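Local coordinates for putative glycosyltransferase (Mannosyltransferase) involved in glycosylating the PBCV-1 major capsid protein (Paramecium bursaria Chlorella virus 1, PDB 2P73) that probably transfers a sugar from a UDP-sugar donor during glycosylation of the viral major capsid protein, this chain being its manganese- and UDP-binding N-terminal part, at residues 8-13 with 36-41; 75-80 with 122-127. All blocks are in the same frame, centred on the assembly; numbering follows the deposited sequence.

Contact 1: 8-13 with 36-41; sequences ITILSG and HGYNFY. With UDP (uridine-5'-diphosphate), chain C.
Tyr-38 lays its ring alongside Ile-8, the two side chains pointing the same way, with CD1 of Tyr-38 3.9 Å from CB of Ile-8. The far ortho carbon of the same ring, CD2, lies 4.1 Å from CD1 of Ile-10. With CG turned beside its backbone N (chi1 -54°), the Tyr-38 ring can thus lie along Ile-8 and still reach Ile-10, while its phenol OH is bonded to Ile-94 N. The backbones pair in parallel, their short axes 21° apart. Four N-H...O=C bonds zip them together, from Asn-39 N on Ile-8 O to Ser-12 N on Tyr-41 O; the shortest joins Tyr-41 N to Ile-10 O at 2.7 Å and is nearly straight (168°). Thr-9 and Asn-39 meet on the opposite face, where Thr-9 OG1 lies 3.4 Å from Asn-39 OD1, at that length a weak bond at most, and one the hydroxyl may give up for its bond to Thr-73 OG1. Helix 20-36 links the strands as a beta-alpha-beta unit and receives Ile-10 and Phe-40, while Leu-11 and Tyr-41 rest on helix 59-69. Farther along, UDP O2' donates to Gly-13 O at 2.7 Å. The chemistry implies a division of labour: backbone bonds and apolar overlap fix the strand, and the Gly-13 carbonyl accepts the ribose hydroxyl.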
ATOM      1  N   ILE A   8       4.945   7.000  11.624  1.00 40.81           N
ATOM      2  CA  ILE A   8       4.362   6.302  10.487  1.00 38.74           C
ATOM      3  C   ILE A   8       3.097   7.014  10.055  1.00 37.58           C
ATOM      4  O   ILE A   8       2.252   7.349  10.885  1.00 37.38           O
ATOM      5  CB  ILE A   8       4.055   4.812  10.827  1.00 38.78           C
ATOM      6  CG1 ILE A   8       5.356   4.072  11.166  1.00 38.42           C
ATOM      7  CG2 ILE A   8       3.288   4.116   9.689  1.00 37.52           C
ATOM      8  CD1 ILE A   8       5.159   2.648  11.715  1.00 38.70           C
ATOM      9  N   THR A   9       2.992   7.246   8.750  1.00 35.79           N
ATOM     10  CA  THR A   9       1.797   7.780   8.138  1.00 34.61           C
ATOM     11  C   THR A   9       1.265   6.755   7.162  1.00 34.43           C
ATOM     12  O   THR A   9       1.939   6.383   6.196  1.00 34.70           O
ATOM     13  CB  THR A   9       2.080   9.107   7.410  1.00 34.28           C
ATOM     14  OG1 THR A   9       2.556  10.048   8.364  1.00 34.61           O
ATOM     15  CG2 THR A   9       0.842   9.670   6.784  1.00 33.05           C
ATOM     16  N   ILE A  10       0.063   6.283   7.446  1.00 33.37           N
ATOM     17  CA  ILE A  10      -0.614   5.355   6.601  1.00 33.44           C
ATOM     18  C   ILE A  10      -1.458   6.192   5.655  1.00 33.70           C
ATOM     19  O   ILE A  10      -2.137   7.114   6.082  1.00 34.22           O
ATOM     20  CB  ILE A  10      -1.498   4.381   7.429  1.00 33.44           C
ATOM     21  CG1 ILE A  10      -0.630   3.596   8.433  1.00 32.99           C
ATOM     22  CG2 ILE A  10      -2.267   3.456   6.509  1.00 33.70           C
ATOM     23  CD1 ILE A  10      -1.358   2.482   9.211  1.00 33.86           C
ATOM     24  N   LEU A  11      -1.384   5.890   4.364  1.00 33.54           N
ATOM     25  CA  LEU A  11      -2.139   6.637   3.377  1.00 33.79           C
ATOM     26  C   LEU A  11      -2.879   5.678   2.433  1.00 34.28           C
ATOM     27  O   LEU A  11      -2.455   4.541   2.198  1.00 33.79           O
ATOM     28  CB  LEU A  11      -1.237   7.642   2.612  1.00 33.65           C
ATOM     29  CG  LEU A  11      -0.044   7.016   1.865  1.00 32.78           C
ATOM     30  CD1 LEU A  11       0.223   7.684   0.520  1.00 32.98           C
ATOM     31  CD2 LEU A  11       1.216   6.969   2.710  1.00 32.55           C
ATOM     32  N   SER A  12      -4.020   6.139   1.939  1.00 34.91           N
ATOM     33  CA  SER A  12      -4.830   5.369   1.018  1.00 35.42           C
ATOM     34  C   SER A  12      -5.689   6.342   0.213  1.00 35.90           C
ATOM     35  O   SER A  12      -5.527   7.559   0.318  1.00 35.65           O
ATOM     36  CB  SER A  12      -5.681   4.360   1.787  1.00 35.02           C
ATOM     37  OG  SER A  12      -6.322   3.442   0.917  1.00 36.51           O
ATOM     38  N   GLY A  13      -6.595   5.808  -0.589  1.00 36.75           N
ATOM     39  CA  GLY A  13      -7.452   6.630  -1.416  1.00 38.81           C
ATOM     40  C   GLY A  13      -8.113   5.763  -2.458  1.00 40.17           C
ATOM     41  O   GLY A  13      -7.561   4.737  -2.860  1.00 40.57           O
ATOM     42  N   HIS A  36      -2.890   3.212  17.630  1.00 35.05           N
ATOM     43  CA  HIS A  36      -1.431   3.163  17.722  1.00 35.53           C
ATOM     44  C   HIS A  36      -0.733   4.526  17.615  1.00 35.47           C
ATOM     45  O   HIS A  36       0.476   4.602  17.765  1.00 35.11           O
ATOM     46  CB  HIS A  36      -0.885   2.149  16.699  1.00 34.93           C
ATOM     47  CG  HIS A  36      -1.417   0.766  16.907  1.00 35.28           C
ATOM     48  ND1 HIS A  36      -0.945  -0.067  17.897  1.00 35.29           N
ATOM     49  CD2 HIS A  36      -2.417   0.089  16.289  1.00 35.13           C
ATOM     50  CE1 HIS A  36      -1.616  -1.206  17.869  1.00 35.29           C
ATOM     51  NE2 HIS A  36      -2.517  -1.137  16.903  1.00 35.67           N
ATOM     52  N   GLY A  37      -1.503   5.589  17.368  1.00 36.08           N
ATOM     53  CA  GLY A  37      -0.945   6.937  17.200  1.00 36.11           C
ATOM     54  C   GLY A  37      -0.306   7.170  15.832  1.00 36.54           C
ATOM     55  O   GLY A  37       0.529   8.074  15.671  1.00 36.47           O
ATOM     56  N   TYR A  38      -0.692   6.376  14.835  1.00 35.93           N
ATOM     57  CA  TYR A  38      -0.207   6.618  13.470  1.00 36.19           C
ATOM     58  C   TYR A  38      -1.016   7.724  12.805  1.00 36.60           C
ATOM     59  O   TYR A  38      -2.210   7.856  13.064  1.00 37.87           O
ATOM     60  CB  TYR A  38      -0.297   5.359  12.601  1.00 35.54           C
ATOM     61  CG  TYR A  38       0.390   4.149  13.173  1.00 35.32           C
ATOM     62  CD1 TYR A  38       1.637   4.251  13.796  1.00 35.88           C
ATOM     63  CD2 TYR A  38      -0.196   2.895  13.075  1.00 34.87           C
ATOM     64  CE1 TYR A  38       2.268   3.134  14.310  1.00 36.00           C
ATOM     65  CE2 TYR A  38       0.431   1.765  13.583  1.00 34.97           C
ATOM     66  CZ  TYR A  38       1.657   1.897  14.195  1.00 35.44           C
ATOM     67  OH  TYR A  38       2.271   0.792  14.696  1.00 37.05           O
ATOM     68  N   ASN A  39      -0.377   8.511  11.947  1.00 36.08           N
ATOM     69  CA  ASN A  39      -1.122   9.450  11.129  1.00 35.93           C
ATOM     70  C   ASN A  39      -1.831   8.704  10.020  1.00 36.37           C
ATOM     71  O   ASN A  39      -1.330   7.694   9.507  1.00 36.19           O
ATOM     72  CB  ASN A  39      -0.216  10.543  10.545  1.00 35.41           C
ATOM     73  CG  ASN A  39       0.645  11.220  11.594  1.00 35.21           C
ATOM     74  OD1 ASN A  39       1.861  11.302  11.438  1.00 36.98           O
ATOM     75  ND2 ASN A  39       0.022  11.707  12.665  1.00 35.16           N
ATOM     76  N   PHE A  40      -3.000   9.202   9.645  1.00 37.07           N
ATOM     77  CA  PHE A  40      -3.767   8.586   8.592  1.00 37.57           C
ATOM     78  C   PHE A  40      -4.071   9.621   7.529  1.00 38.06           C
ATOM     79  O   PHE A  40      -4.715  10.638   7.815  1.00 37.91           O
ATOM     80  CB  PHE A  40      -5.068   8.003   9.142  1.00 38.08           C
ATOM     81  CG  PHE A  40      -5.928   7.350   8.086  1.00 39.31           C
ATOM     82  CD1 PHE A  40      -5.375   6.453   7.169  1.00 40.70           C
ATOM     83  CD2 PHE A  40      -7.284   7.628   8.009  1.00 40.52           C
ATOM     84  CE1 PHE A  40      -6.155   5.854   6.185  1.00 41.75           C
ATOM     85  CE2 PHE A  40      -8.081   7.016   7.043  1.00 41.62           C
ATOM     86  CZ  PHE A  40      -7.514   6.131   6.128  1.00 41.55           C
ATOM     87  N   TYR A  41      -3.591   9.383   6.306  1.00 38.31           N
ATOM     88  CA  TYR A  41      -3.979  10.248   5.198  1.00 38.74           C
ATOM     89  C   TYR A  41      -4.830   9.506   4.174  1.00 39.62           C
ATOM     90  O   TYR A  41      -4.401   8.480   3.632  1.00 39.67           O
ATOM     91  CB  TYR A  41      -2.774  10.912   4.529  1.00 38.46           C
ATOM     92  CG  TYR A  41      -3.208  11.911   3.497  1.00 38.07           C
ATOM     93  CD1 TYR A  41      -3.508  13.220   3.859  1.00 37.52           C
ATOM     94  CD2 TYR A  41      -3.369  11.539   2.170  1.00 37.68           C
ATOM     95  CE1 TYR A  41      -3.933  14.133   2.931  1.00 37.29           C
ATOM     96  CE2 TYR A  41      -3.808  12.445   1.233  1.00 37.15           C
ATOM     97  CZ  TYR A  41      -4.089  13.741   1.617  1.00 37.12           C
ATOM     98  OH  TYR A  41      -4.518  14.647   0.684  1.00 36.06           O
TER
HETATM   99  N1  UDP C 411      -7.945   2.302  -7.843  1.00 46.26           N
HETATM  100  C2  UDP C 411      -9.000   3.209  -7.821  1.00 45.33           C
HETATM  101  N3  UDP C 411     -10.169   2.925  -8.465  1.00 46.84           N
HETATM  102  C4  UDP C 411     -10.323   1.727  -9.119  1.00 47.16           C
HETATM  103  C5  UDP C 411      -9.263   0.806  -9.135  1.00 47.50           C
HETATM  104  C6  UDP C 411      -8.001   1.246  -8.722  1.00 45.30           C
HETATM  105  O2  UDP C 411      -8.923   4.294  -7.272  1.00 47.26           O
HETATM  106  O4  UDP C 411     -11.402   1.511  -9.675  1.00 47.65           O
HETATM  107  C1' UDP C 411      -6.696   2.646  -7.137  1.00 45.29           C
HETATM  108  C2' UDP C 411      -6.977   2.501  -5.652  1.00 44.22           C
HETATM  109  O2' UDP C 411      -6.390   3.596  -4.986  1.00 42.39           O
HETATM  110  C3' UDP C 411      -6.342   1.173  -5.281  1.00 42.54           C
HETATM  111  C4' UDP C 411      -5.268   0.959  -6.349  1.00 41.94           C
HETATM  112  O4' UDP C 411      -5.619   1.776  -7.456  1.00 43.67           O
HETATM  113  O3' UDP C 411      -5.825   1.232  -3.970  1.00 41.44           O
HETATM  114  C5' UDP C 411      -5.140  -0.476  -6.830  1.00 39.95           C
HETATM  115  O5' UDP C 411      -6.407  -0.939  -7.238  1.00 37.56           O
HETATM  116  PA  UDP C 411      -6.826  -2.455  -6.959  1.00 37.01           P
HETATM  117  O1A UDP C 411      -6.647  -2.784  -5.523  1.00 37.92           O
HETATM  118  O2A UDP C 411      -8.180  -2.784  -7.417  1.00 37.80           O
HETATM  119  O3A UDP C 411      -5.712  -3.331  -7.751  1.00 37.51           O
HETATM  120  PB  UDP C 411      -5.439  -4.894  -7.480  1.00 38.59           P
HETATM  121  O1B UDP C 411      -4.838  -5.179  -6.147  1.00 39.67           O
HETATM  122  O2B UDP C 411      -6.720  -5.640  -7.515  1.00 39.01           O
HETATM  123  O3B UDP C 411      -4.477  -5.400  -8.509  1.00 39.47           O

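Contact 2: 75-80 with 122-127; sequences WFLWLD and TGVKFV. With MN (manganese (II) ion), chain B; UDP (uridine-5'-diphosphate), chain C.
Phe-76 N meets Val-127 O at 2.7 Å and 170°, and Val-127 N returns a bond of the same length and straightness to Phe-76 O. The strands run antiparallel: Trp-78 and Lys-125 form the next hydrogen-bonded pair, and Asp-80 N reaches Gly-123 O at 2.8 Å. On the opposite face from Trp-78, Leu-77 CD1 sits 3.7 Å from the centroid of the Phe-126 ring and only 6° off its normal, a true CH-pi contact. Leu-79 CD2 continues that apolar row alongside Val-124 CG2 at 3.7 Å. Within segment 75-80, Trp-78 NE1 bonds Asp-80 OD1 at 2.7 Å, close to the indole plane and on the anti side of the oxygen. Trp-78 can act as this second-shell brace because its CG stands anti to the backbone N (chi1 173°), placing the ring edge near both Asp-80 and the ribose. UDP O3' adds a weak bond to the same OD1, and Arg-59 a long, weak ion pair. Asp-80 OD2 binds manganese at 2.4 Å; Asp-82, His-195 and the diphosphate oxygens O1A and O1B complete the five ligands found. The geometry is that of a GT-A fold whose DxD motif follows a central strand: the backbone bond anchors Asp-80, while the indole N-H and the metal, one on each oxygen, would fix how its carboxylate is turned.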
ATOM      1  N   TRP A  75       8.303   6.976   7.935  1.00 38.71           N
ATOM      2  CA  TRP A  75       7.859   5.957   6.992  1.00 37.49           C
ATOM      3  C   TRP A  75       6.431   6.239   6.511  1.00 36.78           C
ATOM      4  O   TRP A  75       5.523   6.468   7.323  1.00 36.45           O
ATOM      5  CB  TRP A  75       7.930   4.569   7.625  1.00 37.27           C
ATOM      6  CG  TRP A  75       9.339   4.070   7.844  1.00 37.54           C
ATOM      7  CD1 TRP A  75      10.053   4.118   9.009  1.00 37.02           C
ATOM      8  CD2 TRP A  75      10.188   3.435   6.875  1.00 37.14           C
ATOM      9  NE1 TRP A  75      11.301   3.557   8.821  1.00 38.43           N
ATOM     10  CE2 TRP A  75      11.413   3.142   7.519  1.00 38.38           C
ATOM     11  CE3 TRP A  75      10.031   3.084   5.521  1.00 37.56           C
ATOM     12  CZ2 TRP A  75      12.475   2.509   6.861  1.00 37.71           C
ATOM     13  CZ3 TRP A  75      11.093   2.465   4.863  1.00 37.19           C
ATOM     14  CH2 TRP A  75      12.300   2.184   5.539  1.00 37.38           C
ATOM     15  N   PHE A  76       6.238   6.260   5.197  1.00 35.69           N
ATOM     16  CA  PHE A  76       4.880   6.345   4.638  1.00 35.17           C
ATOM     17  C   PHE A  76       4.458   4.947   4.255  1.00 35.06           C
ATOM     18  O   PHE A  76       5.240   4.199   3.653  1.00 35.89           O
ATOM     19  CB  PHE A  76       4.820   7.265   3.421  1.00 34.56           C
ATOM     20  CG  PHE A  76       5.181   8.704   3.724  1.00 34.76           C
ATOM     21  CD1 PHE A  76       4.202   9.618   4.126  1.00 33.10           C
ATOM     22  CD2 PHE A  76       6.495   9.145   3.590  1.00 34.18           C
ATOM     23  CE1 PHE A  76       4.529  10.939   4.394  1.00 33.70           C
ATOM     24  CE2 PHE A  76       6.832  10.477   3.865  1.00 35.17           C
ATOM     25  CZ  PHE A  76       5.837  11.374   4.265  1.00 33.85           C
ATOM     26  N   LEU A  77       3.240   4.577   4.626  1.00 33.89           N
ATOM     27  CA  LEU A  77       2.744   3.250   4.312  1.00 32.63           C
ATOM     28  C   LEU A  77       1.510   3.329   3.438  1.00 32.31           C
ATOM     29  O   LEU A  77       0.447   3.781   3.887  1.00 32.35           O
ATOM     30  CB  LEU A  77       2.477   2.427   5.576  1.00 31.85           C
ATOM     31  CG  LEU A  77       1.781   1.076   5.384  1.00 32.70           C
ATOM     32  CD1 LEU A  77       2.583   0.127   4.460  1.00 30.90           C
ATOM     33  CD2 LEU A  77       1.464   0.403   6.736  1.00 32.09           C
ATOM     34  N   TRP A  78       1.671   2.890   2.186  1.00 31.30           N
ATOM     35  CA  TRP A  78       0.572   2.791   1.262  1.00 31.10           C
ATOM     36  C   TRP A  78      -0.152   1.467   1.467  1.00 31.37           C
ATOM     37  O   TRP A  78       0.474   0.404   1.496  1.00 31.15           O
ATOM     38  CB  TRP A  78       1.030   2.885  -0.197  1.00 30.30           C
ATOM     39  CG  TRP A  78      -0.127   2.605  -1.126  1.00 28.79           C
ATOM     40  CD1 TRP A  78      -0.418   1.409  -1.767  1.00 28.39           C
ATOM     41  CD2 TRP A  78      -1.164   3.515  -1.494  1.00 26.93           C
ATOM     42  NE1 TRP A  78      -1.564   1.545  -2.514  1.00 28.22           N
ATOM     43  CE2 TRP A  78      -2.054   2.816  -2.349  1.00 28.18           C
ATOM     44  CE3 TRP A  78      -1.435   4.858  -1.185  1.00 26.87           C
ATOM     45  CZ2 TRP A  78      -3.199   3.425  -2.899  1.00 29.79           C
ATOM     46  CZ3 TRP A  78      -2.567   5.456  -1.740  1.00 27.98           C
ATOM     47  CH2 TRP A  78      -3.423   4.746  -2.596  1.00 26.86           C
ATOM     48  N   LEU A  79      -1.466   1.563   1.643  1.00 31.47           N
ATOM     49  CA  LEU A  79      -2.355   0.414   1.645  1.00 31.19           C
ATOM     50  C   LEU A  79      -3.410   0.647   0.587  1.00 31.54           C
ATOM     51  O   LEU A  79      -4.056   1.706   0.540  1.00 30.81           O
ATOM     52  CB  LEU A  79      -3.049   0.251   2.992  1.00 31.19           C
ATOM     53  CG  LEU A  79      -2.221   0.106   4.257  1.00 30.04           C
ATOM     54  CD1 LEU A  79      -3.131   0.041   5.450  1.00 30.28           C
ATOM     55  CD2 LEU A  79      -1.315  -1.109   4.186  1.00 27.73           C
ATOM     56  N   ASP A  80      -3.557  -0.332  -0.291  1.00 32.00           N
ATOM     57  CA  ASP A  80      -4.620  -0.307  -1.272  1.00 32.46           C
ATOM     58  C   ASP A  80      -5.965  -0.222  -0.561  1.00 33.12           C
ATOM     59  O   ASP A  80      -6.131  -0.727   0.564  1.00 32.82           O
ATOM     60  CB  ASP A  80      -4.582  -1.568  -2.106  1.00 31.99           C
ATOM     61  CG  ASP A  80      -3.728  -1.434  -3.373  1.00 33.77           C
ATOM     62  OD1 ASP A  80      -3.136  -0.377  -3.647  1.00 36.28           O
ATOM     63  OD2 ASP A  80      -3.648  -2.414  -4.127  1.00 34.52           O
ATOM     64  N   THR A 122       2.577  -4.312  -4.736  1.00 34.39           N
ATOM     65  CA  THR A 122       2.735  -3.010  -4.106  1.00 34.75           C
ATOM     66  C   THR A 122       1.446  -2.473  -3.485  1.00 34.64           C
ATOM     67  O   THR A 122       1.340  -1.282  -3.259  1.00 34.55           O
ATOM     68  CB  THR A 122       3.371  -1.964  -5.050  1.00 34.74           C
ATOM     69  OG1 THR A 122       2.654  -1.953  -6.289  1.00 37.73           O
ATOM     70  CG2 THR A 122       4.862  -2.266  -5.314  1.00 33.91           C
ATOM     71  N   GLY A 123       0.498  -3.367  -3.183  1.00 34.31           N
ATOM     72  CA  GLY A 123      -0.730  -3.024  -2.456  1.00 33.95           C
ATOM     73  C   GLY A 123      -0.496  -2.666  -0.993  1.00 33.67           C
ATOM     74  O   GLY A 123      -1.320  -2.017  -0.373  1.00 32.67           O
ATOM     75  N   VAL A 124       0.622  -3.134  -0.444  1.00 33.76           N
ATOM     76  CA  VAL A 124       1.143  -2.668   0.840  1.00 33.10           C
ATOM     77  C   VAL A 124       2.609  -2.311   0.582  1.00 33.96           C
ATOM     78  O   VAL A 124       3.409  -3.184   0.192  1.00 34.25           O
ATOM     79  CB  VAL A 124       1.028  -3.754   1.931  1.00 33.04           C
ATOM     80  CG1 VAL A 124       1.706  -3.313   3.224  1.00 30.86           C
ATOM     81  CG2 VAL A 124      -0.423  -4.122   2.172  1.00 30.24           C
ATOM     82  N   LYS A 125       2.963  -1.048   0.784  1.00 33.83           N
ATOM     83  CA  LYS A 125       4.301  -0.577   0.450  1.00 34.03           C
ATOM     84  C   LYS A 125       4.812   0.390   1.508  1.00 33.64           C
ATOM     85  O   LYS A 125       4.148   1.374   1.832  1.00 33.18           O
ATOM     86  CB  LYS A 125       4.305   0.097  -0.924  1.00 33.74           C
ATOM     87  CG  LYS A 125       5.673   0.586  -1.371  1.00 34.09           C
ATOM     88  CD  LYS A 125       5.652   1.032  -2.824  1.00 34.93           C
ATOM     89  CE  LYS A 125       4.810   2.284  -3.005  1.00 33.76           C
ATOM     90  NZ  LYS A 125       5.038   2.919  -4.333  1.00 33.60           N
ATOM     91  N   PHE A 126       5.994   0.109   2.047  1.00 33.42           N
ATOM     92  CA  PHE A 126       6.645   1.058   2.965  1.00 33.78           C
ATOM     93  C   PHE A 126       7.625   1.937   2.223  1.00 33.81           C
ATOM     94  O   PHE A 126       8.538   1.421   1.564  1.00 34.41           O
ATOM     95  CB  PHE A 126       7.408   0.350   4.076  1.00 34.36           C
ATOM     96  CG  PHE A 126       6.534  -0.302   5.085  1.00 35.76           C
ATOM     97  CD1 PHE A 126       6.198   0.358   6.253  1.00 36.27           C
ATOM     98  CD2 PHE A 126       6.049  -1.590   4.872  1.00 36.47           C
ATOM     99  CE1 PHE A 126       5.393  -0.257   7.201  1.00 36.18           C
ATOM    100  CE2 PHE A 126       5.236  -2.208   5.818  1.00 35.99           C
ATOM    101  CZ  PHE A 126       4.914  -1.539   6.985  1.00 34.28           C
ATOM    102  N   VAL A 127       7.452   3.254   2.343  1.00 33.09           N
ATOM    103  CA  VAL A 127       8.321   4.213   1.674  1.00 33.41           C
ATOM    104  C   VAL A 127       8.942   5.167   2.712  1.00 34.24           C
ATOM    105  O   VAL A 127       8.234   5.915   3.405  1.00 34.01           O
ATOM    106  CB  VAL A 127       7.551   5.038   0.597  1.00 33.36           C
ATOM    107  CG1 VAL A 127       8.514   5.836  -0.261  1.00 32.92           C
ATOM    108  CG2 VAL A 127       6.689   4.155  -0.280  1.00 33.01           C
TER
HETATM  109 MN    MN B 214      -5.394  -4.054  -4.152  1.00  2.00          MN
HETATM  110  N1  UDP C 411      -7.945   2.302  -7.843  1.00 46.26           N
HETATM  111  C2  UDP C 411      -9.000   3.209  -7.821  1.00 45.33           C
HETATM  112  N3  UDP C 411     -10.169   2.925  -8.465  1.00 46.84           N
HETATM  113  C4  UDP C 411     -10.323   1.727  -9.119  1.00 47.16           C
HETATM  114  C5  UDP C 411      -9.263   0.806  -9.135  1.00 47.50           C
HETATM  115  C6  UDP C 411      -8.001   1.246  -8.722  1.00 45.30           C
HETATM  116  O2  UDP C 411      -8.923   4.294  -7.272  1.00 47.26           O
HETATM  117  O4  UDP C 411     -11.402   1.511  -9.675  1.00 47.65           O
HETATM  118  C1' UDP C 411      -6.696   2.646  -7.137  1.00 45.29           C
HETATM  119  C2' UDP C 411      -6.977   2.501  -5.652  1.00 44.22           C
HETATM  120  O2' UDP C 411      -6.390   3.596  -4.986  1.00 42.39           O
HETATM  121  C3' UDP C 411      -6.342   1.173  -5.281  1.00 42.54           C
HETATM  122  C4' UDP C 411      -5.268   0.959  -6.349  1.00 41.94           C
HETATM  123  O4' UDP C 411      -5.619   1.776  -7.456  1.00 43.67           O
HETATM  124  O3' UDP C 411      -5.825   1.232  -3.970  1.00 41.44           O
HETATM  125  C5' UDP C 411      -5.140  -0.476  -6.830  1.00 39.95           C
HETATM  126  O5' UDP C 411      -6.407  -0.939  -7.238  1.00 37.56           O
HETATM  127  PA  UDP C 411      -6.826  -2.455  -6.959  1.00 37.01           P
HETATM  128  O1A UDP C 411      -6.647  -2.784  -5.523  1.00 37.92           O
HETATM  129  O2A UDP C 411      -8.180  -2.784  -7.417  1.00 37.80           O
HETATM  130  O3A UDP C 411      -5.712  -3.331  -7.751  1.00 37.51           O
HETATM  131  PB  UDP C 411      -5.439  -4.894  -7.480  1.00 38.59           P
HETATM  132  O1B UDP C 411      -4.838  -5.179  -6.147  1.00 39.67           O
HETATM  133  O2B UDP C 411      -6.720  -5.640  -7.515  1.00 39.01           O
HETATM  134  O3B UDP C 411      -4.477  -5.400  -8.509  1.00 39.47           O

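How the contacts relate
Strands 8-13 and 75-79 are neighbours in one mixed sheet, so contact 1 and contact 2 are adjoining steps across it, their centres about 10 Å apart. Thr-9 O to Leu-77 N (2.7 Å) and Leu-11 N to Leu-77 O (2.8 Å) are probable hydrogen bonds between them, and the Trp-78 ring packs on Ser-12. Contact 2 is fully buried near the centre of the chain; contact 1 is partly buried and includes the edge strand 39-43. Contact 1 is a parallel pair closed by helix 20-36; contact 2 is where the sheet turns from parallel to antiparallel. Both end at UDP, but contact 1 offers a neutral carbonyl to the ribose, whereas contact 2 contributes a metal-binding carboxylate.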